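Local coordinates for protein coronin (Toxoplasma gondii, PDB 4OZU) that probably binds actin filaments, as WD-repeat coronins generally do, and is represented here by its WD40 beta-propeller domain, at residues Q327-E331 against I332-L336. Numbering follows the deposited sequence.
Sequences QMRAE and IGRML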
loop_
_atom_site.group_PDB
_atom_site.type_symbol
_atom_site.label_atom_id
_atom_site.label_comp_id
_atom_site.label_asym_id
_atom_site.label_seq_id
_atom_site.Cartn_x
_atom_site.Cartn_y
_atom_site.Cartn_z
ATOM N N GLN A 327 18.336 -6.597 7.240
ATOM C CA GLN A 327 18.839 -7.731 6.479
ATOM C C GLN A 327 19.585 -8.730 7.350
ATOM O O GLN A 327 19.549 -9.932 7.094
ATOM C CB GLN A 327 19.743 -7.240 5.352
ATOM C CG GLN A 327 18.978 -6.563 4.220
ATOM C CD GLN A 327 19.877 -6.212 3.047
ATOM O OE1 GLN A 327 20.907 -5.559 3.215
ATOM N NE2 GLN A 327 19.501 -6.666 1.857
ATOM N N MET A 328 20.254 -8.239 8.386
ATOM C CA MET A 328 21.027 -9.126 9.249
ATOM C C MET A 328 20.133 -10.007 10.123
ATOM O O MET A 328 20.605 -10.972 10.721
ATOM C CB MET A 328 21.984 -8.310 10.121
ATOM C CG MET A 328 23.138 -7.706 9.337
ATOM S SD MET A 328 24.051 -8.931 8.370
ATOM C CE MET A 328 24.647 -10.020 9.661
ATOM N N ARG A 329 18.844 -9.687 10.177
ATOM C CA ARG A 329 17.887 -10.488 10.937
ATOM C C ARG A 329 17.064 -11.402 10.038
ATOM O O ARG A 329 16.155 -12.087 10.507
ATOM C CB ARG A 329 16.959 -9.574 11.740
ATOM C CG ARG A 329 17.666 -8.849 12.875
ATOM C CD ARG A 329 16.677 -8.343 13.906
ATOM N NE ARG A 329 15.740 -7.383 13.329
ATOM C CZ ARG A 329 14.413 -7.449 13.425
ATOM N NH1 ARG A 329 13.813 -8.435 14.087
ATOM N NH2 ARG A 329 13.678 -6.508 12.850
ATOM N N ALA A 330 17.388 -11.406 8.747
ATOM C CA ALA A 330 16.628 -12.154 7.747
ATOM C C ALA A 330 15.180 -11.685 7.752
ATOM O O ALA A 330 14.257 -12.455 7.470
ATOM C CB ALA A 330 16.711 -13.656 7.997
ATOM N N GLU A 331 14.987 -10.410 8.074
ATOM C CA GLU A 331 13.674 -9.786 7.977
ATOM C C GLU A 331 13.376 -9.468 6.519
ATOM O O GLU A 331 14.158 -8.766 5.884
ATOM C CB GLU A 331 13.624 -8.505 8.814
ATOM C CG GLU A 331 12.271 -7.807 8.808
ATOM C CD GLU A 331 12.298 -6.482 9.543
ATOM O OE1 GLU A 331 13.131 -5.614 9.179
ATOM O OE2 GLU A 331 11.490 -6.306 10.482
ATOM N N ILE A 332 12.257 -9.959 5.984
ATOM C CA ILE A 332 11.907 -9.647 4.597
ATOM C C ILE A 332 10.754 -8.645 4.500
ATOM O O ILE A 332 10.582 -7.984 3.478
ATOM C CB ILE A 332 11.557 -10.917 3.791
ATOM C CG1 ILE A 332 10.265 -11.561 4.282
ATOM C CG2 ILE A 332 12.717 -11.916 3.850
ATOM C CD1 ILE A 332 9.739 -12.612 3.336
ATOM N N GLY A 333 9.970 -8.537 5.565
ATOM C CA GLY A 333 8.908 -7.550 5.627
ATOM C C GLY A 333 8.616 -7.159 7.058
ATOM O O GLY A 333 8.998 -7.873 7.998
ATOM N N ARG A 334 7.960 -6.017 7.233
ATOM C CA ARG A 334 7.563 -5.578 8.567
ATOM C C ARG A 334 6.250 -4.821 8.520
ATOM O O ARG A 334 6.090 -3.864 7.756
ATOM C CB ARG A 334 8.649 -4.704 9.204
ATOM C CG ARG A 334 8.427 -4.461 10.692
ATOM C CD ARG A 334 9.367 -3.390 11.249
ATOM N NE ARG A 334 10.757 -3.594 10.844
ATOM C CZ ARG A 334 11.690 -2.646 10.874
ATOM N NH1 ARG A 334 11.397 -1.425 11.310
ATOM N NH2 ARG A 334 12.924 -2.915 10.474
ATOM N N MET A 335 5.306 -5.279 9.330
ATOM C CA MET A 335 4.037 -4.592 9.501
ATOM C C MET A 335 4.108 -3.676 10.713
ATOM O O MET A 335 4.681 -4.036 11.735
ATOM C CB MET A 335 2.904 -5.599 9.675
ATOM C CG MET A 335 1.536 -4.982 9.900
ATOM S SD MET A 335 0.326 -6.213 10.429
ATOM C CE MET A 335 0.263 -7.268 8.989
ATOM N N LEU A 336 3.531 -2.489 10.580
ATOM C CA LEU A 336 3.282 -1.617 11.717
ATOM C C LEU A 336 1.796 -1.712 11.991
ATOM O O LEU A 336 0.980 -1.319 11.161
ATOM C CB LEU A 336 3.712 -0.180 11.428
ATOM C CG LEU A 336 5.191 -0.037 11.064
ATOM C CD1 LEU A 336 5.519 1.374 10.592
ATOM C CD2 LEU A 336 6.053 -0.413 12.262
#
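Where a short 3-10 turn, residues 327-329, leads into strand 331-339 of a propeller blade, E331 and R334 join in a side-on salt bridge across a classic beta bulge. The bulge is assigned because I332 and G333 both pair with F349 of the antiparallel strand 343-350. R334 presents two nitrogens to the two carboxylate oxygens: NE reaches OE2 of E331 at 2.8 Å, and NH2 reaches OE1 of E331 at 3.0 Å. Both bonds are nearly straight (162° and 163°), and both oxygens lie close to the guanidinium plane. The fit is not perfectly coplanar, since R334 NE stands out of the carboxylate plane on the syn side of OE2, whereas NH2 uses the syn lone pair of OE1. With E331 CG anti to the backbone N (chi1 -178°), CG lies 3.4 Å from the O of G333, and the extended remainder of the chain brings the carboxylate to R334. R329 approaches the same carboxylate, its NH2 3.2 Å from OE2 of E331, while its NE pairs with D326. The two guanidinium groups come within 4.4 Å, NH2 of R329 to NH2 of R334; the carboxylate they share probably offsets their like charges. S348 OG hydrogen-bonds OE2 of E331 and the backbone N of D326 hydrogen-bonds OE1, so this buried acid has several polar partners. The result is a salt-bridge network at a bulged strand entry in a WD40 beta-propeller.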